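Local coordinates for protein UDP-4-amino-4,6-dideoxy-N-acetyl-beta-L-altrosamine transaminase (Helicobacter pylori, PDB 2FNU) that catalyses the pyridoxal-phosphate-dependent transamination of a UDP-linked 4-keto sugar, the second step in making pseudaminic acid for the modification of flagellin, at residues L61-N66 and S150-S155; E76-P81 and L112-L117; M90-G95 and Q327-A332; K123-V128 and K142-H147. All coordinates share one frame; numbering follows the deposited sequence.

Contact 1 (L61-N66 and S150-S155); sequences LTLYRN and SFLSDS. With PMP (4'-deoxy-4'-aminopyridoxal-5'-phosphate), chain E.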
loop_
_atom_site.group_PDB
_atom_site.type_symbol
_atom_site.label_atom_id
_atom_site.label_comp_id
_atom_site.label_asym_id
_atom_site.label_seq_id
_atom_site.Cartn_x
_atom_site.Cartn_y
_atom_site.Cartn_z
ATOM N N LEU B 61 7.233 -5.706 -5.620
ATOM C CA LEU B 61 6.346 -6.812 -5.974
ATOM C C LEU B 61 5.804 -6.592 -7.387
ATOM O O LEU B 61 5.757 -7.513 -8.207
ATOM C CB LEU B 61 5.159 -6.900 -5.019
ATOM C CG LEU B 61 4.110 -7.959 -5.392
ATOM C CD1 LEU B 61 4.707 -9.362 -5.219
ATOM C CD2 LEU B 61 2.850 -7.806 -4.541
ATOM N N THR B 62 5.380 -5.367 -7.668
ATOM C CA THR B 62 4.816 -5.060 -8.988
ATOM C C THR B 62 5.839 -5.297 -10.103
ATOM O O THR B 62 5.510 -5.865 -11.146
ATOM C CB THR B 62 4.311 -3.611 -9.010
ATOM O OG1 THR B 62 3.294 -3.489 -8.008
ATOM C CG2 THR B 62 3.711 -3.245 -10.380
ATOM N N LEU B 63 7.073 -4.873 -9.870
ATOM C CA LEU B 63 8.148 -5.120 -10.834
ATOM C C LEU B 63 8.416 -6.626 -10.994
ATOM O O LEU B 63 8.480 -7.134 -12.133
ATOM C CB LEU B 63 9.431 -4.386 -10.413
ATOM C CG LEU B 63 10.645 -4.692 -11.306
ATOM C CD1 LEU B 63 10.382 -4.377 -12.789
ATOM C CD2 LEU B 63 11.820 -3.850 -10.763
ATOM N N TYR B 64 8.590 -7.338 -9.882
ATOM C CA TYR B 64 8.953 -8.749 -9.971
ATOM C C TYR B 64 7.864 -9.577 -10.644
ATOM O O TYR B 64 8.170 -10.553 -11.339
ATOM C CB TYR B 64 9.194 -9.316 -8.573
ATOM C CG TYR B 64 10.426 -8.795 -7.827
ATOM C CD1 TYR B 64 10.533 -8.978 -6.457
ATOM C CD2 TYR B 64 11.485 -8.147 -8.499
ATOM C CE1 TYR B 64 11.657 -8.568 -5.745
ATOM C CE2 TYR B 64 12.613 -7.712 -7.805
ATOM C CZ TYR B 64 12.694 -7.939 -6.409
ATOM O OH TYR B 64 13.798 -7.539 -5.684
ATOM N N ARG B 65 6.603 -9.203 -10.425
ATOM C CA ARG B 65 5.482 -9.957 -10.979
ATOM C C ARG B 65 5.314 -9.688 -12.463
ATOM O O ARG B 65 4.764 -10.527 -13.194
ATOM C CB ARG B 65 4.169 -9.605 -10.253
ATOM C CG ARG B 65 4.035 -10.251 -8.861
ATOM C CD ARG B 65 3.697 -11.764 -8.926
ATOM N NE ARG B 65 2.427 -11.996 -9.626
ATOM C CZ ARG B 65 1.221 -11.841 -9.072
ATOM N NH1 ARG B 65 1.090 -11.497 -7.788
ATOM N NH2 ARG B 65 0.136 -12.028 -9.819
ATOM N N ASN B 66 5.772 -8.522 -12.918
ATOM C CA ASN B 66 5.421 -8.070 -14.268
ATOM C C ASN B 66 6.557 -8.009 -15.286
ATOM O O ASN B 66 6.288 -7.924 -16.494
ATOM C CB ASN B 66 4.688 -6.721 -14.216
ATOM C CG ASN B 66 3.303 -6.846 -13.606
ATOM O OD1 ASN B 66 3.094 -6.554 -12.418
ATOM N ND2 ASN B 66 2.356 -7.297 -14.401
ATOM N N SER B 150 17.283 -10.448 -17.105
ATOM C CA SER B 150 16.878 -9.077 -16.827
ATOM C C SER B 150 17.698 -8.513 -15.681
ATOM O O SER B 150 17.892 -9.183 -14.664
ATOM C CB SER B 150 15.402 -9.029 -16.442
ATOM O OG SER B 150 14.593 -9.435 -17.534
ATOM N N PHE B 151 18.164 -7.278 -15.869
ATOM C CA PHE B 151 18.842 -6.508 -14.809
ATOM C C PHE B 151 17.783 -5.665 -14.102
ATOM O O PHE B 151 17.192 -4.776 -14.713
ATOM C CB PHE B 151 19.939 -5.641 -15.457
ATOM C CG PHE B 151 20.636 -4.668 -14.534
ATOM C CD1 PHE B 151 21.323 -3.589 -15.077
ATOM C CD2 PHE B 151 20.656 -4.842 -13.151
ATOM C CE1 PHE B 151 21.989 -2.666 -14.258
ATOM C CE2 PHE B 151 21.323 -3.910 -12.329
ATOM C CZ PHE B 151 21.990 -2.833 -12.898
ATOM N N LEU B 152 17.536 -5.967 -12.827
ATOM C CA LEU B 152 16.587 -5.201 -12.013
ATOM C C LEU B 152 17.373 -4.531 -10.890
ATOM O O LEU B 152 18.291 -5.123 -10.332
ATOM C CB LEU B 152 15.494 -6.101 -11.423
ATOM C CG LEU B 152 14.779 -7.030 -12.417
ATOM C CD1 LEU B 152 13.812 -7.975 -11.706
ATOM C CD2 LEU B 152 14.065 -6.197 -13.479
ATOM N N SER B 153 17.038 -3.281 -10.581
ATOM C CA SER B 153 17.829 -2.520 -9.611
ATOM C C SER B 153 16.967 -2.044 -8.440
ATOM O O SER B 153 16.045 -1.255 -8.654
ATOM C CB SER B 153 18.451 -1.303 -10.297
ATOM O OG SER B 153 19.288 -0.545 -9.407
ATOM N N ASP B 154 17.253 -2.533 -7.231
ATOM C CA ASP B 154 16.654 -1.957 -6.028
ATOM C C ASP B 154 17.497 -0.750 -5.613
ATOM O O ASP B 154 18.487 -0.867 -4.871
ATOM C CB ASP B 154 16.537 -2.995 -4.898
ATOM C CG ASP B 154 15.848 -2.420 -3.677
ATOM O OD1 ASP B 154 15.532 -3.189 -2.753
ATOM O OD2 ASP B 154 15.608 -1.179 -3.667
ATOM N N SER B 155 17.109 0.401 -6.153
ATOM C CA SER B 155 17.794 1.668 -5.930
ATOM C C SER B 155 17.084 2.441 -4.819
ATOM O O SER B 155 17.114 3.670 -4.792
ATOM C CB SER B 155 17.844 2.472 -7.238
ATOM O OG SER B 155 18.644 1.769 -8.198
HETATM N N1 PMP E . 14.786 -2.056 -0.428
HETATM C C2 PMP E . 15.720 -1.449 0.370
HETATM C C2A PMP E . 17.175 -1.531 -0.030
HETATM C C3 PMP E . 15.300 -0.765 1.519
HETATM O O3 PMP E . 16.210 -0.125 2.312
HETATM C C4 PMP E . 13.930 -0.720 1.869
HETATM C C4A PMP E . 13.457 -0.065 3.148
HETATM N N4A PMP E . 14.416 -0.190 4.223
HETATM C C5 PMP E . 12.996 -1.296 1.001
HETATM C C6 PMP E . 13.448 -1.904 -0.168
HETATM C C5A PMP E . 11.505 -1.251 1.285
HETATM O O4P PMP E . 11.069 0.064 0.992
HETATM P P PMP E . 9.705 0.621 1.653
HETATM O O1P PMP E . 10.034 0.920 3.096
HETATM O O2P PMP E . 9.414 1.891 0.910
HETATM O O3P PMP E . 8.614 -0.400 1.477
#

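Contact 2 (E76-P81 and L112-L117); sequences EIITTP and LALEKL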
loop_
_atom_site.group_PDB
_atom_site.type_symbol
_atom_site.label_atom_id
_atom_site.label_comp_id
_atom_site.label_asym_id
_atom_site.label_seq_id
_atom_site.Cartn_x
_atom_site.Cartn_y
_atom_site.Cartn_z
ATOM N N GLU B 76 15.067 -18.870 -10.735
ATOM C CA GLU B 76 16.114 -18.347 -9.850
ATOM C C GLU B 76 16.479 -16.912 -10.184
ATOM O O GLU B 76 16.615 -16.554 -11.362
ATOM C CB GLU B 76 17.365 -19.236 -9.904
ATOM C CG GLU B 76 17.116 -20.619 -9.333
ATOM C CD GLU B 76 18.350 -21.515 -9.306
ATOM O OE1 GLU B 76 18.174 -22.715 -9.006
ATOM O OE2 GLU B 76 19.468 -21.039 -9.566
ATOM N N ILE B 77 16.636 -16.084 -9.145
ATOM C CA ILE B 77 17.085 -14.714 -9.336
ATOM C C ILE B 77 18.261 -14.465 -8.420
ATOM O O ILE B 77 18.162 -14.693 -7.223
ATOM C CB ILE B 77 15.944 -13.695 -9.099
ATOM C CG1 ILE B 77 14.959 -13.768 -10.284
ATOM C CG2 ILE B 77 16.502 -12.273 -8.935
ATOM C CD1 ILE B 77 13.804 -12.770 -10.277
ATOM N N ILE B 78 19.374 -14.023 -9.001
ATOM C CA ILE B 78 20.568 -13.744 -8.220
ATOM C C ILE B 78 20.398 -12.390 -7.568
ATOM O O ILE B 78 19.958 -11.433 -8.203
ATOM C CB ILE B 78 21.816 -13.729 -9.129
ATOM C CG1 ILE B 78 22.070 -15.133 -9.672
ATOM C CG2 ILE B 78 23.019 -13.265 -8.365
ATOM C CD1 ILE B 78 23.009 -15.121 -10.890
ATOM N N THR B 79 20.770 -12.306 -6.293
ATOM C CA THR B 79 20.681 -11.024 -5.585
ATOM C C THR B 79 21.689 -10.946 -4.446
ATOM O O THR B 79 22.520 -11.842 -4.273
ATOM C CB THR B 79 19.220 -10.743 -5.108
ATOM O OG1 THR B 79 19.112 -9.389 -4.641
ATOM C CG2 THR B 79 18.801 -11.725 -4.024
ATOM N N THR B 80 21.637 -9.857 -3.694
ATOM C CA THR B 80 22.575 -9.643 -2.590
ATOM C C THR B 80 21.946 -10.010 -1.249
ATOM O O THR B 80 20.751 -9.747 -1.032
ATOM C CB THR B 80 23.027 -8.172 -2.522
ATOM O OG1 THR B 80 23.875 -7.985 -1.373
ATOM C CG2 THR B 80 21.816 -7.199 -2.473
ATOM N N PRO B 81 22.746 -10.598 -0.341
ATOM C CA PRO B 81 22.236 -10.857 1.001
ATOM C C PRO B 81 22.293 -9.620 1.899
ATOM O O PRO B 81 21.745 -9.656 2.989
ATOM C CB PRO B 81 23.199 -11.933 1.526
ATOM C CG PRO B 81 24.508 -11.613 0.871
ATOM C CD PRO B 81 24.126 -11.090 -0.523
ATOM N N LEU B 112 32.004 -9.316 -9.873
ATOM C CA LEU B 112 32.955 -10.357 -10.348
ATOM C C LEU B 112 32.602 -11.761 -9.858
ATOM O O LEU B 112 33.221 -12.748 -10.287
ATOM C CB LEU B 112 34.394 -10.020 -9.937
ATOM C CG LEU B 112 34.963 -8.695 -10.459
ATOM C CD1 LEU B 112 36.421 -8.560 -10.050
ATOM C CD2 LEU B 112 34.799 -8.564 -11.971
ATOM N N ALA B 113 31.609 -11.857 -8.976
ATOM C CA ALA B 113 31.235 -13.141 -8.387
ATOM C C ALA B 113 29.819 -13.583 -8.762
ATOM O O ALA B 113 29.231 -14.428 -8.083
ATOM C CB ALA B 113 31.402 -13.089 -6.859
ATOM N N LEU B 114 29.283 -13.018 -9.848
ATOM C CA LEU B 114 27.920 -13.307 -10.282
ATOM C C LEU B 114 27.849 -14.393 -11.342
ATOM O O LEU B 114 26.930 -15.211 -11.336
ATOM C CB LEU B 114 27.230 -12.048 -10.839
ATOM C CG LEU B 114 27.171 -10.809 -9.954
ATOM C CD1 LEU B 114 26.569 -9.655 -10.745
ATOM C CD2 LEU B 114 26.320 -11.130 -8.731
ATOM N N GLU B 115 28.788 -14.373 -12.286
ATOM C CA GLU B 115 28.686 -15.283 -13.429
ATOM C C GLU B 115 28.691 -16.746 -12.990
ATOM O O GLU B 115 27.976 -17.573 -13.563
ATOM C CB GLU B 115 29.777 -14.982 -14.479
ATOM C CG GLU B 115 29.578 -15.743 -15.803
ATOM C CD GLU B 115 30.216 -15.038 -16.994
ATOM O OE1 GLU B 115 31.120 -14.197 -16.781
ATOM O OE2 GLU B 115 29.789 -15.312 -18.133
ATOM N N LYS B 116 29.443 -17.055 -11.934
ATOM C CA LYS B 116 29.520 -18.435 -11.473
ATOM C C LYS B 116 28.187 -18.975 -10.960
ATOM O O LYS B 116 28.028 -20.182 -10.809
ATOM C CB LYS B 116 30.607 -18.597 -10.408
ATOM C CG LYS B 116 30.375 -17.812 -9.120
ATOM C CD LYS B 116 31.477 -18.177 -8.124
ATOM C CE LYS B 116 31.407 -17.363 -6.866
ATOM N NZ LYS B 116 32.653 -17.575 -6.064
ATOM N N LEU B 117 27.236 -18.069 -10.700
ATOM C CA LEU B 117 25.947 -18.446 -10.118
ATOM C C LEU B 117 24.873 -18.674 -11.164
ATOM O O LEU B 117 23.774 -19.140 -10.835
ATOM C CB LEU B 117 25.461 -17.352 -9.165
ATOM C CG LEU B 117 26.396 -17.033 -8.003
ATOM C CD1 LEU B 117 25.859 -15.811 -7.263
ATOM C CD2 LEU B 117 26.542 -18.210 -7.060
HETATM O O HOH W 1 20.867 -18.746 -10.532
#

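Contact 3 (M90-G95 and Q327-A332); sequences MLLESG and QLFNTA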
loop_
_atom_site.group_PDB
_atom_site.type_symbol
_atom_site.label_atom_id
_atom_site.label_comp_id
_atom_site.label_asym_id
_atom_site.label_seq_id
_atom_site.Cartn_x
_atom_site.Cartn_y
_atom_site.Cartn_z
ATOM N N MET B 90 9.967 -10.115 -1.639
ATOM C CA MET B 90 9.085 -9.937 -2.806
ATOM C C MET B 90 9.446 -10.883 -3.939
ATOM O O MET B 90 8.590 -11.186 -4.766
ATOM C CB MET B 90 9.035 -8.477 -3.264
ATOM C CG MET B 90 8.413 -7.527 -2.238
ATOM S SD MET B 90 6.711 -8.016 -1.785
ATOM C CE MET B 90 7.006 -8.907 -0.244
ATOM N N LEU B 91 10.675 -11.403 -3.931
ATOM C CA LEU B 91 11.028 -12.501 -4.836
ATOM C C LEU B 91 10.230 -13.744 -4.490
ATOM O O LEU B 91 9.629 -14.383 -5.368
ATOM C CB LEU B 91 12.542 -12.776 -4.805
ATOM C CG LEU B 91 13.431 -11.677 -5.406
ATOM C CD1 LEU B 91 14.920 -11.946 -5.138
ATOM C CD2 LEU B 91 13.210 -11.490 -6.928
ATOM N N LEU B 92 10.231 -14.094 -3.211
ATOM C CA LEU B 92 9.475 -15.275 -2.759
ATOM C C LEU B 92 8.004 -15.129 -3.125
ATOM O O LEU B 92 7.393 -16.080 -3.603
ATOM C CB LEU B 92 9.612 -15.480 -1.246
ATOM C CG LEU B 92 11.017 -15.833 -0.731
ATOM C CD1 LEU B 92 10.981 -16.049 0.774
ATOM C CD2 LEU B 92 11.603 -17.065 -1.439
ATOM N N GLU B 93 7.445 -13.933 -2.922
ATOM C CA GLU B 93 6.032 -13.728 -3.223
ATOM C C GLU B 93 5.728 -13.787 -4.715
ATOM O O GLU B 93 4.565 -13.928 -5.109
ATOM C CB GLU B 93 5.535 -12.404 -2.631
ATOM C CG GLU B 93 5.328 -12.480 -1.125
ATOM C CD GLU B 93 4.011 -13.189 -0.787
ATOM O OE1 GLU B 93 4.017 -14.424 -0.533
ATOM O OE2 GLU B 93 2.960 -12.509 -0.831
ATOM N N SER B 94 6.764 -13.658 -5.542
ATOM C CA SER B 94 6.596 -13.688 -6.981
ATOM C C SER B 94 6.980 -15.052 -7.558
ATOM O O SER B 94 6.959 -15.233 -8.773
ATOM C CB SER B 94 7.412 -12.561 -7.619
ATOM O OG SER B 94 6.952 -11.314 -7.108
ATOM N N GLY B 95 7.337 -15.998 -6.683
ATOM C CA GLY B 95 7.608 -17.376 -7.115
ATOM C C GLY B 95 9.080 -17.697 -7.268
ATOM O O GLY B 95 9.436 -18.849 -7.563
ATOM N N GLN B 327 14.703 -22.063 6.824
ATOM C CA GLN B 327 13.784 -23.189 6.645
ATOM C C GLN B 327 13.580 -23.543 5.160
ATOM O O GLN B 327 13.484 -24.721 4.796
ATOM C CB GLN B 327 12.454 -22.927 7.359
ATOM C CG GLN B 327 11.571 -24.183 7.565
ATOM C CD GLN B 327 12.294 -25.379 8.246
ATOM O OE1 GLN B 327 12.838 -25.263 9.353
ATOM N NE2 GLN B 327 12.274 -26.537 7.579
ATOM N N LEU B 328 13.540 -22.540 4.289
ATOM C CA LEU B 328 13.316 -22.808 2.876
ATOM C C LEU B 328 14.546 -23.305 2.126
ATOM O O LEU B 328 14.425 -24.100 1.181
ATOM C CB LEU B 328 12.766 -21.559 2.170
ATOM C CG LEU B 328 11.357 -21.081 2.507
ATOM C CD1 LEU B 328 11.083 -19.763 1.808
ATOM C CD2 LEU B 328 10.314 -22.116 2.127
ATOM N N PHE B 329 15.726 -22.835 2.529
ATOM C CA PHE B 329 16.939 -23.045 1.735
ATOM C C PHE B 329 18.093 -23.543 2.601
ATOM O O PHE B 329 18.055 -23.406 3.820
ATOM C CB PHE B 329 17.320 -21.728 1.025
ATOM C CG PHE B 329 16.168 -21.068 0.293
ATOM C CD1 PHE B 329 15.602 -19.887 0.768
ATOM C CD2 PHE B 329 15.639 -21.633 -0.862
ATOM C CE1 PHE B 329 14.530 -19.271 0.095
ATOM C CE2 PHE B 329 14.575 -21.034 -1.535
ATOM C CZ PHE B 329 14.014 -19.855 -1.059
ATOM N N ASN B 330 19.115 -24.125 1.979
ATOM C CA ASN B 330 20.323 -24.507 2.713
ATOM C C ASN B 330 21.450 -23.607 2.249
ATOM O O ASN B 330 22.222 -23.968 1.351
ATOM C CB ASN B 330 20.676 -25.987 2.489
ATOM N N THR B 331 21.524 -22.418 2.840
ATOM C CA THR B 331 22.481 -21.419 2.385
ATOM C C THR B 331 23.716 -21.444 3.251
ATOM O O THR B 331 23.648 -21.134 4.445
ATOM C CB THR B 331 21.893 -19.998 2.441
ATOM O OG1 THR B 331 20.531 -20.029 2.001
ATOM C CG2 THR B 331 22.700 -19.056 1.549
ATOM N N ALA B 332 24.840 -21.808 2.651
ATOM C CA ALA B 332 26.113 -21.683 3.342
ATOM C C ALA B 332 26.352 -20.183 3.593
ATOM O O ALA B 332 26.155 -19.369 2.686
ATOM C CB ALA B 332 27.226 -22.266 2.499
#

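Contact 4 (K123-V128 and K142-H147); sequences KAIVSV and KLCKKH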
loop_
_atom_site.group_PDB
_atom_site.type_symbol
_atom_site.label_atom_id
_atom_site.label_comp_id
_atom_site.label_asym_id
_atom_site.label_seq_id
_atom_site.Cartn_x
_atom_site.Cartn_y
_atom_site.Cartn_z
ATOM N N LYS B 123 16.862 -16.246 -14.098
ATOM C CA LYS B 123 15.960 -15.351 -14.816
ATOM C C LYS B 123 16.426 -13.887 -14.802
ATOM O O LYS B 123 16.212 -13.142 -15.759
ATOM C CB LYS B 123 14.561 -15.447 -14.191
ATOM C CG LYS B 123 13.511 -14.634 -14.916
ATOM C CD LYS B 123 13.209 -15.223 -16.301
ATOM C CE LYS B 123 12.179 -14.371 -17.017
ATOM N NZ LYS B 123 11.818 -14.911 -18.361
ATOM N N ALA B 124 17.053 -13.472 -13.710
ATOM C CA ALA B 124 17.400 -12.065 -13.546
ATOM C C ALA B 124 18.456 -11.907 -12.480
ATOM O O ALA B 124 18.724 -12.860 -11.728
ATOM C CB ALA B 124 16.140 -11.251 -13.131
ATOM N N ILE B 125 19.020 -10.700 -12.414
ATOM C CA ILE B 125 19.886 -10.307 -11.298
ATOM C C ILE B 125 19.266 -9.057 -10.665
ATOM O O ILE B 125 18.931 -8.122 -11.396
ATOM C CB ILE B 125 21.331 -10.022 -11.762
ATOM C CG1 ILE B 125 21.916 -11.284 -12.425
ATOM C CG2 ILE B 125 22.203 -9.534 -10.587
ATOM C CD1 ILE B 125 23.356 -11.121 -12.909
ATOM N N VAL B 126 19.106 -9.049 -9.334
ATOM C CA VAL B 126 18.627 -7.849 -8.630
ATOM C C VAL B 126 19.768 -7.318 -7.759
ATOM O O VAL B 126 20.157 -7.974 -6.790
ATOM C CB VAL B 126 17.404 -8.149 -7.719
ATOM C CG1 VAL B 126 17.032 -6.894 -6.892
ATOM C CG2 VAL B 126 16.216 -8.623 -8.556
ATOM N N SER B 127 20.306 -6.154 -8.118
ATOM C CA SER B 127 21.334 -5.497 -7.310
ATOM C C SER B 127 20.693 -4.429 -6.420
ATOM O O SER B 127 19.550 -4.018 -6.658
ATOM C CB SER B 127 22.409 -4.856 -8.202
ATOM O OG SER B 127 21.817 -3.922 -9.105
ATOM N N VAL B 128 21.454 -3.986 -5.426
ATOM C CA VAL B 128 21.036 -2.929 -4.504
ATOM C C VAL B 128 22.159 -1.895 -4.407
ATOM O O VAL B 128 23.333 -2.255 -4.222
ATOM C CB VAL B 128 20.806 -3.514 -3.096
ATOM C CG1 VAL B 128 20.551 -2.405 -2.053
ATOM C CG2 VAL B 128 19.632 -4.489 -3.145
ATOM N N LYS B 142 26.286 -5.798 -18.898
ATOM C CA LYS B 142 26.923 -6.650 -19.904
ATOM C C LYS B 142 26.708 -8.107 -19.576
ATOM O O LYS B 142 26.412 -8.919 -20.467
ATOM C CB LYS B 142 28.412 -6.349 -20.008
ATOM C CG LYS B 142 28.683 -5.063 -20.770
ATOM C CD LYS B 142 30.174 -4.825 -20.899
ATOM C CE LYS B 142 30.447 -3.553 -21.694
ATOM N NZ LYS B 142 31.883 -3.166 -21.583
ATOM N N LEU B 143 26.837 -8.445 -18.294
ATOM C CA LEU B 143 26.600 -9.829 -17.886
ATOM C C LEU B 143 25.166 -10.306 -18.143
ATOM O O LEU B 143 24.922 -11.436 -18.596
ATOM C CB LEU B 143 26.967 -10.006 -16.421
ATOM C CG LEU B 143 26.964 -11.459 -15.941
ATOM C CD1 LEU B 143 28.030 -12.304 -16.642
ATOM C CD2 LEU B 143 27.154 -11.569 -14.427
ATOM N N CYS B 144 24.198 -9.450 -17.826
ATOM C CA CYS B 144 22.800 -9.796 -18.026
ATOM C C CYS B 144 22.478 -9.941 -19.514
ATOM O O CYS B 144 21.769 -10.855 -19.910
ATOM C CB CYS B 144 21.904 -8.741 -17.370
ATOM S SG CYS B 144 21.835 -8.885 -15.545
ATOM N N LYS B 145 23.018 -9.044 -20.336
ATOM C CA LYS B 145 22.812 -9.137 -21.786
ATOM C C LYS B 145 23.419 -10.451 -22.282
ATOM O O LYS B 145 22.785 -11.194 -23.030
ATOM C CB LYS B 145 23.433 -7.939 -22.499
ATOM C CG LYS B 145 23.156 -7.905 -23.991
ATOM C CD LYS B 145 23.631 -6.606 -24.596
ATOM C CE LYS B 145 23.260 -6.538 -26.073
ATOM N NZ LYS B 145 23.636 -5.220 -26.668
ATOM N N LYS B 146 24.634 -10.759 -21.818
ATOM C CA LYS B 146 25.328 -11.974 -22.265
ATOM C C LYS B 146 24.482 -13.220 -21.998
ATOM O O LYS B 146 24.400 -14.114 -22.845
ATOM C CB LYS B 146 26.699 -12.085 -21.577
ATOM C CG LYS B 146 27.466 -13.384 -21.853
ATOM C CD LYS B 146 28.776 -13.431 -21.058
ATOM C CE LYS B 146 29.543 -14.710 -21.375
ATOM N NZ LYS B 146 30.819 -14.769 -20.616
ATOM N N HIS B 147 23.848 -13.280 -20.822
ATOM C CA HIS B 147 23.135 -14.476 -20.365
ATOM C C HIS B 147 21.610 -14.396 -20.495
ATOM O O HIS B 147 20.890 -15.239 -19.965
ATOM C CB HIS B 147 23.564 -14.797 -18.930
ATOM C CG HIS B 147 24.959 -15.337 -18.839
ATOM N ND1 HIS B 147 25.257 -16.650 -19.128
ATOM C CD2 HIS B 147 26.135 -14.742 -18.526
ATOM C CE1 HIS B 147 26.556 -16.847 -18.974
ATOM N NE2 HIS B 147 27.115 -15.702 -18.622
#

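Contact 1 (L61-N66 and S150-S155)
Leu63 and Tyr64 of helix 56-66 rest on Leu152 of strand 150-154, a helix-on-sheet contact in the cofactor-binding alpha/beta domain of this fold type I PLP-dependent enzyme. The apolar part is small and divided between the two methyls of Leu152. CD1 lies beside the rim of the Tyr64 ring, near the ring plane, with CD2 of Tyr64 the nearest carbon at 4.0 Å. The other methyl, Leu152 CD2, is 4.2 Å from Leu63 CD1, where the two leucines pass in opposite directions. Leu63 extends to that methyl because its CG stands anti to the backbone N (chi1 175°), whereas the ring of Tyr64, with chi1 near -68°, swings in from the flank of the helix. All three side chains are buried.

The polar end of Tyr64 is bonded outside the two segments. Its hydroxyl is hydrogen-bonded to the backbone O of Thr87, so the ring is held at its far end while its edge meets Leu152. At the dimer interface, Arg65 forms a salt bridge with Glu93 of the second subunit.

The strand also carries the cofactor contact. Two residues beyond Leu152, Asp154 belongs to the pocket of 4'-deoxy-4'-aminopyridoxal-5'-phosphate, and a carboxylate facing the pyridine nitrogen is characteristic of fold type I. Thr87 OG1 and Ser156 OG position the carboxylate of Asp154, hydrogen-bonding to OD1 and OD2 respectively. Asp154 OD1 approaches N1 of the cofactor to 2.7 Å.

Contact 2 (E76-P81 and L112-L117)
Ile78 of strand 76-79 fits against Leu114 and Leu117, two leucines of the connection that leads from strand 97-100 to strand 122-128. Both branches of the isoleucine are used. With chi1 at -67°, CG2 stands anti to the backbone N and CG1 anti to the carbonyl carbon, and the extended CG1 arm carries CD1 to within 3.7 Å of Leu117 CB. The CG2 methyl meets the leucine ends instead, lying 3.9 Å from Leu114 CD2 and 4.0 Å from Leu117 CD1. Leu114 and Leu117 share nearly the same rotamer, each crossing the isoleucine at a slant. Leu117 N is bonded to Leu114 O at 2.9 Å, a turn that brings both leucines to Ile78.

A water adds a polar link beside this apolar patch, donating to Glu76 OE2 and to Leu117 O, each at 2.9 Å. The same carboxylate oxygen also accepts a hydrogen bond from Asn119.

Strand 76-79 runs between strands 97-100 and 122-128 in the central sheet. Side chains alternate along the strand, so Ile78 faces the 112-117 turn while Ile77 and Thr79 face the other way and pack on Leu91 of helix 86-93.

Contact 3 (M90-G95 and Q327-A332)
Leu92, near the C-terminal end of helix 86-93, reaches across to Leu328 and Phe329, where helix 323-328 gives way to an extended chain. The first of these helices closes in a Schellman motif: Gly95 takes the positive phi (100°) that ends it, and Gly95 N bonds back to Leu92 O at 3.1 Å. Ser94 OG adds a bond to Met90 O of 2.9 Å, tying its hydroxyl into the last turn.

The contact joins helix 86-93 of the cofactor-binding domain to a piece of chain more than 200 residues later, beside the dimer interface. Leu92 also packs on Ile225 of the second subunit, and Glu93 is hydrogen-bonded to His227 of that subunit.

Along 327-332, Leu328 is the first to touch. It meets Leu92 tip to tip, methyl CD1 against methyl CD1 at 3.9 Å, in a surface patch from which solvent is only partly excluded. Phe329 follows as the first residue to leave helical backbone angles. Its ring doubles back over its own neighbour: Leu328 CB lies 3.5 Å above the ring plane, offset toward the rim, so one face is packed within the segment while an edge meets Leu92. With CG beside the backbone N (chi1 -49°), the Phe329 ring slides past Leu92, the two side chains running in opposite directions, and it also touches Thr97 and Pro98 of the edge strand 97-100. Leu92 uses its two methyls separately; the second, CD2, lies in the plane of the Phe329 ring, 3.7 Å from CZ.

Contact 4 (K123-V128 and K142-H147)
Ile125 of strand 122-128 meets Cys144 and Leu143 of helix 137-146. The sulfur does most of the touching: Cys144 SG lies alongside the isoleucine, 3.8 Å from CD1, 3.9 Å from CG1 and 4.0 Å from CB. Leu143 comes in at about a right angle to Ile125 and adds its CD2 methyl, 4.1 Å from the same Ile125 CD1, so the end of the isoleucine is shared by two consecutive helix residues. These two side chains leave the helix with different first torsions, the CG of Leu143 anti to the backbone N (chi1 -171°) and the sulfur of Cys144 beside it (chi1 -75°), which brings Leu143 CD2 and Cys144 SG to the same methyl.

In the next shell, strand 150-154 supports the contact through Phe151, which Cys144 also touches, and strand 76-79 through Ile78, a neighbour of Ile125. Backbone bonds of Ile125 to Ser150 and Leu152 fix the strand in the sheet. Strand, helix and following strand 150-154 form a beta-alpha-beta unit whose helix packs on the sheet through these side chains.

Farther out, Glu115 OE2 forms a salt bridge with Lys146 NZ and a hydrogen bond with His147 NE2 at the end of the helix.

Across the interface itself, the meeting groups are aliphatic carbons and a cysteine sulfur, all buried. Attachment of helix to sheet here therefore rests on shape and exclusion of water, with the polar bonds of Lys146 and His147 lying at the C-terminal end of the helix.

How the contacts relate
Strand 122-128 of contact 4 runs between strand 150-154 of contact 1 and strand 76-79 of contact 2 in the central sheet. The centres of contacts 2 and 4 are about 9 Å apart, those of contacts 1 and 4 about 12 Å. Backbone bonding joins the latter pair, with Leu152 N 2.9 Å from Ile125 O. Helix 86-93 of contact 3 touches both neighbours: Tyr64 of contact 1 packs on Met90 and Ser94, Ile77 of contact 2 on Leu91. Contact 1 holds the cofactor aspartate, with the Tyr64 side chain about 14 Å from the bound UDP-sugar. Contacts 2 and 3 lie away from the annotated sites, but Val128 on the strand of contact 4 touches the cofactor.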